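Local atomic coordinates of tail assembly chaperone (Enterobacteria phage HK97, PDB entry 2OB9), a protein that probably serves as a chaperone in phage tail morphogenesis, assisting tail assembly as a member of a highly diverged family that shares a spiral structure. Residues L75-L80 with E95-I100; V33-P38 with S106-Q111. All blocks are in the same frame, centred on the assembly; numbering follows the deposited sequence.

Contact 1: L75-L80 with E95-I100; sequences LFIDVL and EQVREI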
loop_
_atom_site.group_PDB
_atom_site.type_symbol
_atom_site.label_atom_id
_atom_site.label_comp_id
_atom_site.label_asym_id
_atom_site.label_seq_id
_atom_site.Cartn_x
_atom_site.Cartn_y
_atom_site.Cartn_z
ATOM N N LEU A 75 2.568 24.139 -17.136
ATOM C CA LEU A 75 3.962 24.131 -17.484
ATOM C C LEU A 75 4.207 25.100 -18.637
ATOM O O LEU A 75 5.225 25.788 -18.664
ATOM C CB LEU A 75 4.462 22.706 -17.843
ATOM C CG LEU A 75 5.006 21.789 -16.773
ATOM C CD1 LEU A 75 5.610 20.517 -17.387
ATOM C CD2 LEU A 75 6.025 22.532 -15.920
ATOM N N PHE A 76 3.314 25.117 -19.621
ATOM C CA PHE A 76 3.517 25.976 -20.817
ATOM C C PHE A 76 3.656 27.461 -20.502
ATOM O O PHE A 76 4.539 28.177 -21.027
ATOM C CB PHE A 76 2.395 25.780 -21.847
ATOM C CG PHE A 76 2.478 26.753 -23.014
ATOM C CD1 PHE A 76 3.411 26.567 -24.036
ATOM C CD2 PHE A 76 1.628 27.866 -23.084
ATOM C CE1 PHE A 76 3.492 27.469 -25.114
ATOM C CE2 PHE A 76 1.717 28.777 -24.172
ATOM C CZ PHE A 76 2.631 28.555 -25.178
ATOM N N ILE A 77 2.733 27.923 -19.680
ATOM C CA ILE A 77 2.687 29.280 -19.259
ATOM C C ILE A 77 3.991 29.661 -18.561
ATOM O O ILE A 77 4.424 30.789 -18.633
ATOM C CB ILE A 77 1.487 29.449 -18.371
ATOM C CG1 ILE A 77 0.237 29.633 -19.228
ATOM C CG2 ILE A 77 1.675 30.552 -17.355
ATOM C CD1 ILE A 77 -1.035 29.250 -18.455
ATOM N N ASP A 78 4.620 28.692 -17.919
ATOM C CA ASP A 78 5.806 28.936 -17.175
ATOM C C ASP A 78 7.058 28.901 -18.034
ATOM O O ASP A 78 8.022 29.627 -17.783
ATOM C CB ASP A 78 5.913 27.901 -16.066
ATOM C CG ASP A 78 7.009 28.241 -15.066
ATOM O OD1 ASP A 78 6.872 29.266 -14.348
ATOM O OD2 ASP A 78 7.993 27.472 -15.035
ATOM N N VAL A 79 7.067 28.065 -19.058
ATOM C CA VAL A 79 8.260 27.980 -19.893
ATOM C C VAL A 79 8.407 29.076 -20.932
ATOM O O VAL A 79 9.511 29.320 -21.382
ATOM C CB VAL A 79 8.430 26.575 -20.547
ATOM C CG1 VAL A 79 8.373 25.493 -19.488
ATOM C CG2 VAL A 79 7.409 26.334 -21.677
ATOM N N LEU A 80 7.311 29.725 -21.318
ATOM C CA LEU A 80 7.296 30.595 -22.507
ATOM C C LEU A 80 7.561 32.040 -22.177
ATOM O O LEU A 80 6.796 32.659 -21.436
ATOM C CB LEU A 80 5.945 30.509 -23.272
ATOM C CG LEU A 80 5.885 31.283 -24.603
ATOM C CD1 LEU A 80 6.732 30.555 -25.661
ATOM C CD2 LEU A 80 4.439 31.502 -25.110
ATOM N N GLU A 95 -6.482 29.591 -17.545
ATOM C CA GLU A 95 -7.785 29.286 -18.110
ATOM C C GLU A 95 -8.027 29.914 -19.485
ATOM O O GLU A 95 -8.616 29.275 -20.355
ATOM C CB GLU A 95 -8.855 29.730 -17.100
ATOM C CG GLU A 95 -8.363 30.914 -16.236
ATOM C CD GLU A 95 -7.720 30.533 -14.887
ATOM O OE1 GLU A 95 -8.324 29.773 -14.087
ATOM O OE2 GLU A 95 -6.620 31.056 -14.603
ATOM N N GLN A 96 -7.581 31.158 -19.670
ATOM C CA GLN A 96 -7.557 31.823 -20.977
ATOM C C GLN A 96 -6.707 31.034 -21.981
ATOM O O GLN A 96 -7.101 30.851 -23.117
ATOM C CB GLN A 96 -6.974 33.243 -20.839
ATOM C CG GLN A 96 -7.902 34.306 -20.192
ATOM C CD GLN A 96 -8.361 33.977 -18.766
ATOM O OE1 GLN A 96 -7.549 33.708 -17.879
ATOM N NE2 GLN A 96 -9.679 34.017 -18.548
ATOM N N VAL A 97 -5.533 30.582 -21.554
ATOM C CA VAL A 97 -4.609 29.827 -22.428
ATOM C C VAL A 97 -5.145 28.427 -22.758
ATOM O O VAL A 97 -5.013 27.962 -23.872
ATOM C CB VAL A 97 -3.143 29.765 -21.836
ATOM C CG1 VAL A 97 -2.229 28.878 -22.676
ATOM C CG2 VAL A 97 -2.554 31.165 -21.685
ATOM N N ARG A 98 -5.742 27.774 -21.765
ATOM C CA ARG A 98 -6.396 26.473 -21.933
ATOM C C ARG A 98 -7.382 26.375 -23.121
ATOM O O ARG A 98 -7.399 25.350 -23.816
ATOM C CB ARG A 98 -7.093 26.046 -20.626
ATOM C CG ARG A 98 -6.726 24.633 -20.146
ATOM C CD ARG A 98 -7.668 24.123 -19.019
ATOM N NE ARG A 98 -7.349 24.690 -17.709
ATOM C CZ ARG A 98 -8.236 25.185 -16.849
ATOM N NH1 ARG A 98 -9.525 25.198 -17.138
ATOM N NH2 ARG A 98 -7.824 25.669 -15.686
ATOM N N GLU A 99 -8.172 27.422 -23.382
ATOM C CA GLU A 99 -9.111 27.363 -24.518
ATOM C C GLU A 99 -8.514 27.480 -25.933
ATOM O O GLU A 99 -9.159 27.056 -26.914
ATOM C CB GLU A 99 -10.325 28.289 -24.349
ATOM C CG GLU A 99 -10.071 29.701 -23.907
ATOM C CD GLU A 99 -11.333 30.577 -24.026
ATOM O OE1 GLU A 99 -11.927 30.636 -25.136
ATOM O OE2 GLU A 99 -11.728 31.205 -23.010
ATOM N N ILE A 100 -7.296 28.002 -26.043
ATOM C CA ILE A 100 -6.637 28.117 -27.336
ATOM C C ILE A 100 -5.448 27.189 -27.491
ATOM O O ILE A 100 -4.866 27.120 -28.565
ATOM C CB ILE A 100 -6.188 29.616 -27.696
ATOM C CG1 ILE A 100 -4.681 29.911 -27.424
ATOM C CG2 ILE A 100 -7.221 30.675 -27.246
ATOM C CD1 ILE A 100 -4.167 30.102 -26.019
#

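Contact 2: V33-P38 with S106-Q111; sequences VVLREP and SRLLKQ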
loop_
_atom_site.group_PDB
_atom_site.type_symbol
_atom_site.label_atom_id
_atom_site.label_comp_id
_atom_site.label_asym_id
_atom_site.label_seq_id
_atom_site.Cartn_x
_atom_site.Cartn_y
_atom_site.Cartn_z
ATOM N N VAL A 33 10.944 33.537 -29.625
ATOM C CA VAL A 33 10.564 33.472 -28.223
ATOM C C VAL A 33 11.768 32.879 -27.509
ATOM O O VAL A 33 12.704 32.399 -28.151
ATOM C CB VAL A 33 9.293 32.565 -27.972
ATOM C CG1 VAL A 33 8.115 33.065 -28.788
ATOM C CG2 VAL A 33 9.578 31.026 -28.222
ATOM N N VAL A 34 11.753 32.952 -26.187
ATOM C CA VAL A 34 12.740 32.309 -25.361
ATOM C C VAL A 34 12.015 31.230 -24.568
ATOM O O VAL A 34 10.977 31.464 -23.970
ATOM C CB VAL A 34 13.456 33.338 -24.428
ATOM C CG1 VAL A 34 14.228 32.626 -23.322
ATOM C CG2 VAL A 34 14.397 34.264 -25.228
ATOM N N LEU A 35 12.549 30.030 -24.622
ATOM C CA LEU A 35 12.053 28.909 -23.855
ATOM C C LEU A 35 13.022 28.644 -22.704
ATOM O O LEU A 35 14.231 28.516 -22.911
ATOM C CB LEU A 35 11.976 27.635 -24.754
ATOM C CG LEU A 35 10.985 27.626 -25.933
ATOM C CD1 LEU A 35 10.937 26.257 -26.608
ATOM C CD2 LEU A 35 9.555 28.088 -25.523
ATOM N N ARG A 36 12.471 28.558 -21.499
ATOM C CA ARG A 36 13.237 28.264 -20.297
ATOM C C ARG A 36 12.720 26.944 -19.713
ATOM O O ARG A 36 11.585 26.616 -19.923
ATOM C CB ARG A 36 13.123 29.440 -19.292
ATOM C CG ARG A 36 11.823 29.506 -18.507
ATOM C CD ARG A 36 12.070 30.488 -17.412
ATOM N NE ARG A 36 10.979 31.045 -16.611
ATOM C CZ ARG A 36 10.147 30.361 -15.832
ATOM N NH1 ARG A 36 10.136 29.020 -15.865
ATOM N NH2 ARG A 36 9.263 31.027 -15.056
ATOM N N GLU A 37 13.570 26.173 -19.039
ATOM C CA GLU A 37 13.114 25.045 -18.247
ATOM C C GLU A 37 12.101 25.546 -17.184
ATOM O O GLU A 37 12.137 26.704 -16.819
ATOM C CB GLU A 37 14.295 24.347 -17.580
ATOM C CG GLU A 37 14.950 25.164 -16.487
ATOM C CD GLU A 37 16.129 24.440 -15.891
ATOM O OE1 GLU A 37 15.922 23.303 -15.420
ATOM O OE2 GLU A 37 17.245 25.010 -15.877
ATOM N N PRO A 38 11.169 24.688 -16.733
ATOM C CA PRO A 38 10.238 25.153 -15.708
ATOM C C PRO A 38 10.879 25.391 -14.361
ATOM O O PRO A 38 11.874 24.734 -13.999
ATOM C CB PRO A 38 9.220 24.009 -15.597
ATOM C CG PRO A 38 9.394 23.239 -16.871
ATOM C CD PRO A 38 10.827 23.332 -17.205
ATOM N N SER A 106 1.963 23.026 -27.624
ATOM C CA SER A 106 2.354 21.757 -27.066
ATOM C C SER A 106 3.724 21.311 -27.586
ATOM O O SER A 106 4.471 20.690 -26.868
ATOM C CB SER A 106 1.249 20.726 -27.283
ATOM O OG SER A 106 1.467 19.990 -28.481
ATOM N N ARG A 107 4.055 21.690 -28.814
ATOM C CA ARG A 107 5.392 21.451 -29.407
ATOM C C ARG A 107 6.442 22.387 -28.779
ATOM O O ARG A 107 7.600 22.035 -28.652
ATOM C CB ARG A 107 5.334 21.695 -30.912
ATOM C CG ARG A 107 6.648 21.416 -31.641
ATOM C CD ARG A 107 6.675 21.860 -33.150
ATOM N NE ARG A 107 6.531 23.322 -33.391
ATOM C CZ ARG A 107 7.489 24.225 -33.152
ATOM N NH1 ARG A 107 8.665 23.847 -32.631
ATOM N NH2 ARG A 107 7.274 25.517 -33.432
ATOM N N LEU A 108 6.021 23.588 -28.386
ATOM C CA LEU A 108 6.911 24.507 -27.666
ATOM C C LEU A 108 7.143 24.028 -26.226
ATOM O O LEU A 108 8.268 24.092 -25.750
ATOM C CB LEU A 108 6.396 25.976 -27.711
ATOM C CG LEU A 108 6.527 26.705 -29.060
ATOM C CD1 LEU A 108 5.836 28.044 -29.020
ATOM C CD2 LEU A 108 8.007 26.899 -29.486
ATOM N N LEU A 109 6.110 23.520 -25.553
ATOM C CA LEU A 109 6.309 22.881 -24.271
ATOM C C LEU A 109 7.368 21.765 -24.322
ATOM O O LEU A 109 8.276 21.750 -23.473
ATOM C CB LEU A 109 5.005 22.362 -23.681
ATOM C CG LEU A 109 5.009 21.624 -22.318
ATOM C CD1 LEU A 109 5.746 22.435 -21.228
ATOM C CD2 LEU A 109 3.560 21.372 -21.850
ATOM N N LYS A 110 7.248 20.845 -25.288
ATOM C CA LYS A 110 8.202 19.740 -25.437
ATOM C C LYS A 110 9.631 20.202 -25.628
ATOM O O LYS A 110 10.524 19.725 -24.969
ATOM C CB LYS A 110 7.797 18.793 -26.574
ATOM C CG LYS A 110 6.797 17.755 -26.111
ATOM C CD LYS A 110 6.132 17.070 -27.264
ATOM C CE LYS A 110 4.981 16.190 -26.783
ATOM N NZ LYS A 110 5.444 14.841 -26.321
ATOM N N GLN A 111 9.834 21.121 -26.559
ATOM C CA GLN A 111 11.110 21.750 -26.796
ATOM C C GLN A 111 11.660 22.306 -25.468
ATOM O O GLN A 111 12.816 22.042 -25.139
ATOM C CB GLN A 111 10.933 22.839 -27.852
ATOM C CG GLN A 111 12.009 22.900 -28.915
ATOM C CD GLN A 111 11.751 23.964 -29.984
ATOM O OE1 GLN A 111 12.690 24.462 -30.622
ATOM N NE2 GLN A 111 10.489 24.306 -30.194
#

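Contact 1: L75-L80 with E95-I100
I77 on helix 61-79 and V97 on the short helix 94-98 mark the closest approach of the two backbones, with their CA atoms 8.0 Å apart and their CB atoms directed at the opposing segment. The gap is filled by three side chains. V97 carries nearly all of its side of the contact, one methyl going to each partner. Its CG1 lies anti to the backbone N (chi1 175°), which places CG2 beside that N and spreads the branches between F76 and I77. CG1 reaches F76 CD2 at 4.0 Å, approaching the ring obliquely, and the two side chains cross at nearly a right angle. I77 instead runs past V97 in the opposite direction: its CD1 is 4.0 Å from V97 CB, while its CG1 is 4.0 Å from V97 CG2. The F76 ring is further placed from within its own segment, because L80 CB stands 4.2 Å above one face, offset toward the rim. H105 meets the same ring with the planes at about 65°, and F89 adds to the packing around V97. On the flank of helix 94-98, R98 lays its guanidinium over E95 CA and forms a salt bridge with E94. All three touching residues are buried, yet they bury just 121 Å² between the segments, and each approach is near 4.0 Å. The evidence therefore indicates a small, wholly apolar contact between the end of the long helix and the short one, held by dispersion and exclusion of water, with the charged groups kept to its margin.

Contact 2: V33-P38 with S106-Q111
L35 and L108 share one torsional pattern, CG beside the backbone N and anti to the carbonyl carbon (chi1 -65° and -73°), and it sends both isobutyl groups into the space between strand 31-36 and helix 103-113. Their CA atoms, 7.8 Å apart, form the closest backbone pair. Most of the touching falls to one methyl. L35 CD1 lies 3.5 Å from the carbonyl O of L108, a van der Waals contact, 3.6 Å from Q111 CB and, more loosely, 4.2 Å from L108 CD2. Thus it sits against residues about one helical turn apart. Q111 crosses L35 at about a right angle; its chain is extended beyond CG, and its amide NE2 passes 4.1 Å from L35 CD1. V23 and L80 also pack on L35. At the strand's end, R36 NH1 donates to E37 O at 3.2 Å, with an N-H...O angle of 148° and the acceptor near the guanidinium plane. The sheet-to-helix contact, covering 177 Å², is consequently mainly apolar, with the Q111 amide alongside the L35 methyl, and polar at its edges, where R36 pairs with D78 within the chain and E37 with R107 of a third subunit.

In the fold
Both contacts are buried; the centre of contact 2 lies about 5 Å, and that of contact 1 about 8 Å, from the centre of the chain. Contact 1 joins two helices through an aromatic ring and beta-branched side chains; contact 2 sets a sheet strand on a helix and brings in a glutamine and a carbonyl oxygen. They use different elements, but helices 94-98 and 103-113 follow each other in sequence, and contact 1 is nested inside the loop that contact 2 closes. A salt bridge (R36 NH1 to D78 OD2, 2.8 Å) and a probable hydrogen bond (R36 N to V79 O, 3.1 Å) tie them together, and P38 packs on L75. M12 of the second subunit packs on Q96 and I100, and its L7 on V33.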